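Local coordinates for lactaldehyde dehydrogenase (Methanocaldococcus jannaschii, PDB 3PQA), which oxidises lactaldehyde to lactate with NAD as the preferred cofactor, as a homotetramer, in the biosynthesis of coenzyme F420, at residues V49-P54 with R127-G132; Y59-N64 with P153-G158; N145-K150 with L171-L176; M216-G221 with E452-I457. One frame throughout, in Å; residues are numbered along the deposited sequence.

Contact 1 of 4, residues V49-P54 with R127-G132; sequences VMKNLP and RREPVG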
# COMPACT_ATOMS: atom_id res chain seq x y z
N VAL B 49 11.02 14.86 -24.12
CA VAL B 49 9.83 14.36 -24.80
C VAL B 49 9.20 13.16 -24.08
O VAL B 49 7.99 13.16 -23.82
CB VAL B 49 10.09 14.03 -26.30
CG1 VAL B 49 8.95 13.22 -26.90
CG2 VAL B 49 10.27 15.30 -27.08
N MET B 50 10.03 12.15 -23.76
CA MET B 50 9.55 10.97 -23.03
C MET B 50 9.05 11.31 -21.62
O MET B 50 8.02 10.79 -21.17
CB MET B 50 10.63 9.89 -22.92
CG MET B 50 10.51 8.72 -23.89
SD MET B 50 8.88 8.18 -24.44
CE MET B 50 8.32 7.30 -23.01
N LYS B 51 9.81 12.14 -20.90
CA LYS B 51 9.48 12.52 -19.52
C LYS B 51 8.10 13.20 -19.46
O LYS B 51 7.38 13.07 -18.46
CB LYS B 51 10.56 13.44 -18.96
CG LYS B 51 10.31 13.94 -17.54
CD LYS B 51 11.38 14.94 -17.18
CE LYS B 51 11.23 15.40 -15.75
NZ LYS B 51 12.26 16.45 -15.48
N ASN B 52 7.74 13.90 -20.52
CA ASN B 52 6.49 14.65 -20.53
C ASN B 52 5.36 14.01 -21.30
O ASN B 52 4.29 14.60 -21.42
CB ASN B 52 6.72 16.07 -21.04
CG ASN B 52 7.54 16.89 -20.10
OD1 ASN B 52 7.12 17.17 -18.98
ND2 ASN B 52 8.70 17.26 -20.52
N LEU B 53 5.56 12.81 -21.81
CA LEU B 53 4.51 12.11 -22.51
C LEU B 53 3.35 11.84 -21.55
O LEU B 53 3.57 11.30 -20.46
CB LEU B 53 5.03 10.78 -23.06
CG LEU B 53 4.47 10.35 -24.41
CD1 LEU B 53 4.91 11.36 -25.48
CD2 LEU B 53 4.97 8.97 -24.76
N PRO B 54 2.12 12.21 -21.94
CA PRO B 54 0.98 11.99 -21.07
C PRO B 54 0.72 10.52 -20.78
O PRO B 54 1.11 9.63 -21.56
CB PRO B 54 -0.19 12.60 -21.85
CG PRO B 54 0.44 13.62 -22.71
CD PRO B 54 1.77 13.05 -23.10
N ARG B 127 6.07 11.74 -5.94
CA ARG B 127 5.85 11.70 -7.37
C ARG B 127 6.99 10.86 -7.93
O ARG B 127 8.14 11.05 -7.51
CB ARG B 127 5.88 13.13 -7.92
CG ARG B 127 5.94 13.29 -9.42
CD ARG B 127 5.92 14.78 -9.78
NE ARG B 127 6.17 15.01 -11.21
CZ ARG B 127 5.24 14.98 -12.15
NH1 ARG B 127 3.97 14.70 -11.84
NH2 ARG B 127 5.57 15.20 -13.42
N ARG B 128 6.68 9.92 -8.81
CA ARG B 128 7.72 9.12 -9.47
C ARG B 128 8.06 9.83 -10.78
O ARG B 128 7.17 10.30 -11.48
CB ARG B 128 7.24 7.67 -9.72
CG ARG B 128 6.89 6.80 -8.50
CD ARG B 128 8.02 6.67 -7.50
NE ARG B 128 7.85 5.65 -6.44
CZ ARG B 128 7.29 5.82 -5.24
NH1 ARG B 128 6.71 6.96 -4.85
NH2 ARG B 128 7.29 4.79 -4.39
N GLU B 129 9.35 9.94 -11.10
CA GLU B 129 9.81 10.52 -12.37
C GLU B 129 10.84 9.60 -13.02
O GLU B 129 11.48 8.83 -12.33
CB GLU B 129 10.42 11.91 -12.14
CG GLU B 129 9.40 12.92 -11.57
CD GLU B 129 9.91 14.35 -11.51
OE1 GLU B 129 11.13 14.56 -11.64
OE2 GLU B 129 9.07 15.24 -11.30
N PRO B 130 10.99 9.66 -14.36
CA PRO B 130 11.95 8.73 -14.98
C PRO B 130 13.39 8.87 -14.51
O PRO B 130 13.85 9.98 -14.22
CB PRO B 130 11.91 9.11 -16.47
CG PRO B 130 11.27 10.47 -16.54
CD PRO B 130 10.33 10.54 -15.36
N VAL B 131 14.12 7.76 -14.49
CA VAL B 131 15.55 7.82 -14.23
C VAL B 131 16.32 8.53 -15.35
O VAL B 131 17.36 9.14 -15.09
CB VAL B 131 16.14 6.42 -13.98
CG1 VAL B 131 15.64 5.89 -12.64
CG2 VAL B 131 15.81 5.45 -15.12
N GLY B 132 15.79 8.46 -16.57
CA GLY B 132 16.37 9.16 -17.72
C GLY B 132 16.50 8.20 -18.89
O GLY B 132 15.50 7.82 -19.52
O HOH W 1 11.66 17.06 -12.89
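K51 lays the first methylenes of its side chain across the ring of P130 at about a right angle. The contact joins the end of the short helix 47-51 to 122-138 of the aldehyde dehydrogenase fold, a strand of the Rossmann-type sheet, paired in parallel with 160-165 and 216-220 and antiparallel with 455-463. The closest approach is K51 CG to P130 CG, 3.7 Å, and K51 CB stands 3.9 Å from P130 CG, so the proline meets the lysine near its root. With CG anti to the backbone N (chi1 178°) and the chain fully extended beyond it, K51 carries its amino group past the ring to the carboxylate of E129. The charges stop short of a salt bridge, K51 NZ lying 4.4 Å from E129 OE1. One water spans them, accepting from K51 NZ at 2.7 Å. The same water reaches E129 OE1 at 2.8 Å. The other carboxylate oxygen has two cationic partners, K458 of the neighbouring strand 455-463 and R127 from its own strand. With an alanine here instead of E129, R127 and K458 would probably lose their shared acceptor, and the bridging water its partner on this strand. E412 of a second subunit packs against R127 and E129, and E415 of that subunit against K51, which sets this surface patch beside a subunit interface. R127 NE approaches E129 OE2 on its anti lone pair, nearly in the guanidinium plane, at 2.9 Å with an N-H...O angle of 155°.

Contact 2 of 4, residues Y59-N64 with P153-G158; sequences YNILMN and PAIATG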
# COMPACT_ATOMS: atom_id res chain seq x y z
N TYR B 59 -0.12 4.80 -22.23
CA TYR B 59 -1.10 3.71 -22.20
C TYR B 59 -1.37 3.23 -23.63
O TYR B 59 -1.31 2.03 -23.92
CB TYR B 59 -2.38 4.19 -21.50
CG TYR B 59 -3.52 3.20 -21.59
CD1 TYR B 59 -3.70 2.22 -20.62
CD2 TYR B 59 -4.44 3.27 -22.64
CE1 TYR B 59 -4.75 1.30 -20.70
CE2 TYR B 59 -5.50 2.37 -22.73
CZ TYR B 59 -5.65 1.39 -21.76
OH TYR B 59 -6.69 0.49 -21.87
N ASN B 60 -1.68 4.18 -24.51
CA ASN B 60 -2.00 3.84 -25.90
C ASN B 60 -0.88 3.11 -26.61
O ASN B 60 -1.12 2.12 -27.32
CB ASN B 60 -2.42 5.08 -26.69
CG ASN B 60 -3.80 5.58 -26.31
OD1 ASN B 60 -4.61 4.82 -25.76
ND2 ASN B 60 -4.08 6.85 -26.59
N ILE B 61 0.35 3.60 -26.43
CA ILE B 61 1.54 3.00 -27.05
C ILE B 61 1.72 1.57 -26.56
O ILE B 61 1.93 0.65 -27.35
CB ILE B 61 2.81 3.82 -26.76
CG1 ILE B 61 2.80 5.13 -27.54
CG2 ILE B 61 4.07 3.01 -27.12
CD1 ILE B 61 3.79 6.15 -27.02
N LEU B 62 1.62 1.39 -25.24
CA LEU B 62 1.77 0.05 -24.66
C LEU B 62 0.68 -0.93 -25.17
O LEU B 62 0.99 -2.07 -25.55
CB LEU B 62 1.80 0.13 -23.12
CG LEU B 62 3.06 0.84 -22.60
CD1 LEU B 62 2.92 1.27 -21.14
CD2 LEU B 62 4.33 -0.02 -22.79
N MET B 63 -0.57 -0.47 -25.20
CA MET B 63 -1.67 -1.30 -25.69
C MET B 63 -1.50 -1.65 -27.17
O MET B 63 -1.80 -2.78 -27.57
CB MET B 63 -3.03 -0.64 -25.43
CG MET B 63 -3.42 -0.65 -23.95
SD MET B 63 -3.48 -2.29 -23.18
CE MET B 63 -4.85 -3.04 -24.02
N ASN B 64 -1.00 -0.70 -27.95
CA ASN B 64 -0.82 -0.95 -29.37
C ASN B 64 0.33 -1.91 -29.64
O ASN B 64 0.24 -2.72 -30.55
CB ASN B 64 -0.66 0.34 -30.18
CG ASN B 64 -0.66 0.08 -31.69
OD1 ASN B 64 0.37 0.13 -32.32
ND2 ASN B 64 -1.83 -0.20 -32.24
N PRO B 153 7.95 -1.56 -18.72
CA PRO B 153 8.07 -0.63 -17.58
C PRO B 153 8.85 0.66 -17.87
O PRO B 153 8.52 1.71 -17.30
CB PRO B 153 8.77 -1.45 -16.49
CG PRO B 153 9.40 -2.60 -17.20
CD PRO B 153 8.63 -2.85 -18.46
N ALA B 154 9.87 0.61 -18.73
CA ALA B 154 10.62 1.81 -19.11
C ALA B 154 9.75 2.86 -19.80
O ALA B 154 9.80 4.04 -19.46
CB ALA B 154 11.82 1.45 -19.99
N ILE B 155 8.95 2.42 -20.78
CA ILE B 155 7.99 3.30 -21.45
C ILE B 155 6.96 3.85 -20.45
O ILE B 155 6.69 5.06 -20.39
CB ILE B 155 7.29 2.60 -22.64
CG1 ILE B 155 8.29 2.29 -23.76
CG2 ILE B 155 6.13 3.45 -23.19
CD1 ILE B 155 7.69 1.46 -24.89
N ALA B 156 6.44 2.95 -19.62
CA ALA B 156 5.44 3.33 -18.62
C ALA B 156 5.90 4.44 -17.67
O ALA B 156 5.07 5.23 -17.20
CB ALA B 156 5.02 2.10 -17.82
N THR B 157 7.21 4.47 -17.38
CA THR B 157 7.79 5.42 -16.42
C THR B 157 8.47 6.63 -17.09
O THR B 157 9.13 7.42 -16.42
CB THR B 157 8.74 4.69 -15.43
OG1 THR B 157 9.69 3.90 -16.16
CG2 THR B 157 7.95 3.80 -14.50
N GLY B 158 8.31 6.77 -18.41
CA GLY B 158 8.76 7.99 -19.12
C GLY B 158 10.24 8.07 -19.45
O GLY B 158 10.78 9.16 -19.59
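L62 reaches from helix 55-71 toward the last turn of helix 145-156 and sets its two methyls against different residues. Its CD2 branch meets the beta-branched I155, with L62 CD2 to I155 CG2 at 3.9 Å, while the other branch bears on the alanine, L62 CD1 to A156 CB at 4.0 Å. The leucine and isoleucine side chains slide past each other in opposite directions. I155 holds CG1 beside its backbone N (chi1 -67°), which leaves CG2 anti to that N and turned to the leucine. This is the tight part, buried further by F102 of helix 88-111, which touches L62, and by M451 of helix 447-453 on A156. A glycine at L62 would probably open a gap between I155, A156 and F102. The looser part lies one residue back: I61 CG2 comes only to 4.5 Å from I155 CG2, and I61 packs also on L53 and on helix 171-186. Beyond it helix 55-71 turns to partly exposed residues, among them Y59, which forms a cation-pi pair with K110. Helix 145-156 stops here in a Schellman motif with G158, at positive phi, as the C-prime residue; G158 N bonds I155 O at 3.1 Å. A polar tie between the two helices comes from R58, just before 59-64, whose NH2 bonds A156 O. Between 59-64 and 153-158 themselves the contact is purely apolar, and cohesion there probably rests on dispersion and the burial of methyl groups.

Contact 3 of 4, residues N145-K150 with L171-L176; sequences NLSAHK and LVCIEL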
# COMPACT_ATOMS: atom_id res chain seq x y z
N ASN B 145 9.86 -11.94 -24.30
CA ASN B 145 9.27 -11.56 -23.00
C ASN B 145 10.25 -10.86 -22.05
O ASN B 145 9.86 -9.96 -21.31
CB ASN B 145 8.54 -12.72 -22.31
CG ASN B 145 7.58 -12.24 -21.20
OD1 ASN B 145 6.91 -11.21 -21.33
ND2 ASN B 145 7.53 -12.97 -20.10
N LEU B 146 11.53 -11.26 -22.05
CA LEU B 146 12.48 -10.59 -21.16
C LEU B 146 12.84 -9.19 -21.66
O LEU B 146 13.20 -8.33 -20.85
CB LEU B 146 13.72 -11.44 -20.87
CG LEU B 146 13.45 -12.70 -20.04
CD1 LEU B 146 14.73 -13.50 -19.81
CD2 LEU B 146 12.78 -12.38 -18.70
N SER B 147 12.74 -8.95 -22.97
CA SER B 147 12.75 -7.58 -23.51
C SER B 147 11.51 -6.80 -23.06
O SER B 147 11.62 -5.64 -22.65
CB SER B 147 12.89 -7.58 -25.04
OG SER B 147 14.18 -8.05 -25.43
N ALA B 148 10.34 -7.46 -23.12
CA ALA B 148 9.09 -6.82 -22.72
C ALA B 148 9.16 -6.40 -21.24
O ALA B 148 8.66 -5.33 -20.86
CB ALA B 148 7.88 -7.74 -22.98
N HIS B 149 9.78 -7.23 -20.42
CA HIS B 149 9.91 -6.93 -18.98
C HIS B 149 10.82 -5.75 -18.67
O HIS B 149 10.82 -5.28 -17.53
CB HIS B 149 10.36 -8.18 -18.21
CG HIS B 149 9.22 -9.02 -17.75
ND1 HIS B 149 8.34 -8.61 -16.78
CD2 HIS B 149 8.80 -10.25 -18.14
CE1 HIS B 149 7.43 -9.55 -16.58
NE2 HIS B 149 7.69 -10.56 -17.39
N LYS B 150 11.59 -5.28 -19.66
CA LYS B 150 12.38 -4.06 -19.48
C LYS B 150 11.78 -2.87 -20.24
O LYS B 150 11.69 -1.76 -19.70
CB LYS B 150 13.83 -4.27 -19.92
CG LYS B 150 14.55 -5.38 -19.16
CD LYS B 150 16.04 -5.42 -19.50
CE LYS B 150 16.70 -6.72 -18.99
NZ LYS B 150 16.64 -6.83 -17.49
N LEU B 171 16.65 -11.83 -33.69
CA LEU B 171 15.64 -11.53 -34.73
C LEU B 171 14.26 -11.15 -34.18
O LEU B 171 13.58 -10.26 -34.73
CB LEU B 171 15.55 -12.65 -35.77
CG LEU B 171 16.84 -12.99 -36.52
CD1 LEU B 171 16.57 -14.04 -37.58
CD2 LEU B 171 17.49 -11.74 -37.15
N VAL B 172 13.86 -11.78 -33.09
CA VAL B 172 12.57 -11.42 -32.52
C VAL B 172 12.62 -10.00 -31.96
O VAL B 172 11.60 -9.31 -31.97
CB VAL B 172 12.05 -12.44 -31.48
CG1 VAL B 172 12.68 -12.21 -30.10
CG2 VAL B 172 10.53 -12.40 -31.41
N CYS B 173 13.80 -9.57 -31.49
CA CYS B 173 13.99 -8.21 -30.95
C CYS B 173 13.96 -7.16 -32.04
O CYS B 173 13.47 -6.04 -31.81
CB CYS B 173 15.31 -8.13 -30.18
SG CYS B 173 15.27 -9.18 -28.71
N ILE B 174 14.47 -7.52 -33.21
CA ILE B 174 14.37 -6.65 -34.39
C ILE B 174 12.89 -6.50 -34.78
O ILE B 174 12.44 -5.40 -35.09
CB ILE B 174 15.24 -7.17 -35.58
CG1 ILE B 174 16.72 -6.98 -35.26
CG2 ILE B 174 14.88 -6.46 -36.87
CD1 ILE B 174 17.67 -7.86 -36.11
N GLU B 175 12.14 -7.60 -34.70
CA GLU B 175 10.71 -7.55 -34.96
C GLU B 175 9.95 -6.71 -33.94
O GLU B 175 9.05 -5.95 -34.30
CB GLU B 175 10.11 -8.95 -35.05
CG GLU B 175 10.48 -9.72 -36.35
CD GLU B 175 10.39 -8.86 -37.60
OE1 GLU B 175 9.28 -8.37 -37.94
OE2 GLU B 175 11.44 -8.64 -38.25
N LEU B 176 10.32 -6.84 -32.66
CA LEU B 176 9.68 -6.04 -31.61
C LEU B 176 9.98 -4.56 -31.81
O LEU B 176 9.11 -3.72 -31.59
CB LEU B 176 10.12 -6.51 -30.22
CG LEU B 176 9.56 -5.74 -29.01
CD1 LEU B 176 8.04 -5.84 -28.94
CD2 LEU B 176 10.20 -6.25 -27.72
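S147 OG is held by two oxygens outside the two segments: it makes a hydrogen bond to the carbonyl O of P143, four residues earlier and just ahead of helix 145-156, and a weak one with T138 OG1 at the end of strand 122-138. These settle the buried hydroxyl, which then faces the sulfur of C173 across the contact. S147 OG to C173 SG measures 3.6 Å and is a van der Waals approach. Both side chains swing beside their own backbone N, OG of the serine at chi1 -68° and SG of the cysteine at -65°. The two helices belong to successive beta-alpha units of the Rossmann-type NAD-binding domain: helix 145-156 links strand 122-138 to its parallel neighbour 160-165, and helix 171-186 links 160-165 to 194-196. Consistent with their small size, S147 and C173 are the nearest pair across the segments, their CA atoms 7.6 Å apart. The site assigned to NAD by similarity is not far: S147 OG and G221 CA are about 12 Å apart. On the flank, A148 packs on F102 of helix 88-111. Beside the serine and cysteine, L176 differs, with CG anti to its backbone N (chi1 178°), and slides one methyl alongside the serine root, L176 CD2 to S147 CB at 4.0 Å.

Contact 4 of 4, residues M216-G221 with E452-I457; sequences MISFTG and EEMSNI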
# COMPACT_ATOMS: atom_id res chain seq x y z
N MET B 216 20.63 4.27 -15.99
CA MET B 216 20.30 3.00 -15.34
C MET B 216 20.62 1.85 -16.28
O MET B 216 20.41 1.96 -17.49
CB MET B 216 18.82 2.96 -14.95
CG MET B 216 18.32 1.58 -14.55
SD MET B 216 16.81 1.64 -13.61
CE MET B 216 16.61 -0.14 -13.31
N ILE B 217 21.15 0.77 -15.70
CA ILE B 217 21.40 -0.46 -16.44
C ILE B 217 20.48 -1.53 -15.89
O ILE B 217 20.38 -1.72 -14.67
CB ILE B 217 22.88 -0.94 -16.33
CG1 ILE B 217 23.84 0.12 -16.85
CG2 ILE B 217 23.09 -2.30 -17.03
CD1 ILE B 217 23.57 0.55 -18.27
N SER B 218 19.77 -2.20 -16.80
CA SER B 218 18.98 -3.36 -16.46
C SER B 218 19.45 -4.48 -17.38
O SER B 218 19.21 -4.44 -18.60
CB SER B 218 17.51 -3.10 -16.69
OG SER B 218 16.73 -4.21 -16.30
N PHE B 219 20.10 -5.46 -16.76
CA PHE B 219 20.76 -6.56 -17.48
C PHE B 219 20.20 -7.88 -17.02
O PHE B 219 20.05 -8.10 -15.81
CB PHE B 219 22.27 -6.54 -17.20
CG PHE B 219 23.00 -7.77 -17.69
CD1 PHE B 219 23.42 -7.87 -19.01
CD2 PHE B 219 23.26 -8.83 -16.82
CE1 PHE B 219 24.09 -9.00 -19.47
CE2 PHE B 219 23.94 -9.97 -17.27
CZ PHE B 219 24.35 -10.05 -18.61
N THR B 220 19.90 -8.76 -17.98
CA THR B 220 19.52 -10.15 -17.69
C THR B 220 20.50 -11.04 -18.47
O THR B 220 20.66 -10.86 -19.68
CB THR B 220 18.05 -10.45 -18.09
OG1 THR B 220 17.18 -9.57 -17.38
CG2 THR B 220 17.63 -11.90 -17.74
N GLY B 221 21.14 -11.99 -17.78
CA GLY B 221 22.16 -12.84 -18.40
C GLY B 221 23.03 -13.54 -17.37
O GLY B 221 22.59 -13.78 -16.24
N GLU B 452 9.18 0.74 -10.46
CA GLU B 452 9.77 1.38 -9.29
C GLU B 452 11.30 1.55 -9.41
O GLU B 452 11.83 2.59 -9.00
CB GLU B 452 9.39 0.65 -7.99
CG GLU B 452 9.88 1.36 -6.72
CD GLU B 452 9.24 2.73 -6.48
OE1 GLU B 452 8.24 3.07 -7.17
OE2 GLU B 452 9.71 3.49 -5.61
N GLU B 453 11.99 0.54 -9.95
CA GLU B 453 13.45 0.59 -10.18
C GLU B 453 13.79 1.63 -11.24
O GLU B 453 14.81 2.29 -11.15
CB GLU B 453 13.99 -0.77 -10.65
CG GLU B 453 13.57 -1.98 -9.81
CD GLU B 453 14.44 -2.24 -8.60
OE1 GLU B 453 15.40 -1.46 -8.37
OE2 GLU B 453 14.14 -3.23 -7.87
N MET B 454 12.91 1.77 -12.23
CA MET B 454 13.13 2.64 -13.38
C MET B 454 12.64 4.08 -13.19
O MET B 454 12.59 4.88 -14.13
CB MET B 454 12.54 2.00 -14.65
CG MET B 454 13.28 0.72 -15.10
SD MET B 454 12.54 -0.07 -16.56
CE MET B 454 13.73 -1.43 -16.84
N SER B 455 12.25 4.42 -11.96
CA SER B 455 11.90 5.78 -11.66
C SER B 455 12.59 6.24 -10.38
O SER B 455 13.12 5.41 -9.61
CB SER B 455 10.37 5.96 -11.63
OG SER B 455 9.74 5.09 -10.73
N ASN B 456 12.64 7.55 -10.19
CA ASN B 456 13.15 8.15 -8.96
C ASN B 456 12.01 8.81 -8.22
O ASN B 456 11.10 9.37 -8.85
CB ASN B 456 14.20 9.22 -9.29
CG ASN B 456 15.49 8.63 -9.83
OD1 ASN B 456 15.99 7.60 -9.34
ND2 ASN B 456 16.05 9.29 -10.84
N ILE B 457 12.06 8.77 -6.89
CA ILE B 457 11.06 9.46 -6.08
C ILE B 457 11.39 10.96 -6.00
O ILE B 457 12.57 11.35 -5.92
CB ILE B 457 10.95 8.86 -4.65
CG1 ILE B 457 10.45 7.42 -4.72
CG2 ILE B 457 9.99 9.72 -3.77
CD1 ILE B 457 10.55 6.65 -3.37
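M216, in the conformer described (one of two modelled), runs out from strand 216-220 to the turn where helix 447-453 ends and strand 455-463 begins. Strand 216-220 belongs to the parallel part of the Rossmann-type sheet and leads into G221, the first of six residues that bind NAD by similarity, so the contact joins that strand to the C-terminal part of the fold. M216 CG is anti to the backbone N (chi1 168°), and the chain is extended to its methyl. In this conformer M216 CE comes to 3.8 Å from E453 CB and 3.9 Å from M454 CG, an approach that stays provisional because the second conformer may place the tip elsewhere. E453, whose side chain crosses that of M216 obliquely, bends at its second torsion (chi2 -85°), and its carboxylate turns off to the backbone N of R444, while its carbonyl O is bonded by K237 NZ. M454 carries the firmer part of the contact: it sets CG beside its backbone N and stays extended from there, bringing its methyl to S218 of strand 216-220. S218 answers with its hydroxyl anti to the backbone N (chi1 -177°) and bonded to K150 NZ. The side chains of S218 and E241, an active-site residue by similarity, are about 6 Å apart at their nearest atoms. M454 CE stands 4.1 Å from both CB and OG of S218.

Contacts 2, 3 and 4 are buried, whereas contact 1 is a surface patch where charges, a water and a neighbouring subunit meet. Helix 145-156 serves both contact 2, with its last turn, and contact 3, with its first, so its part changes from I155 and A156 in contact 2 to S147 in contact 3. Contacts 1 and 4 reach the same sheet, where E129 O lies 2.7 Å from N456 N; R128 and E452 add a salt bridge. Contact 1 also touches contact 2, P130 CB lying 3.3 Å from G158 O. K150 NZ ties contact 3 to T220 OG1 of contact 4, which, by contrast, is mainly methionine packing at the turn into strand 455-463.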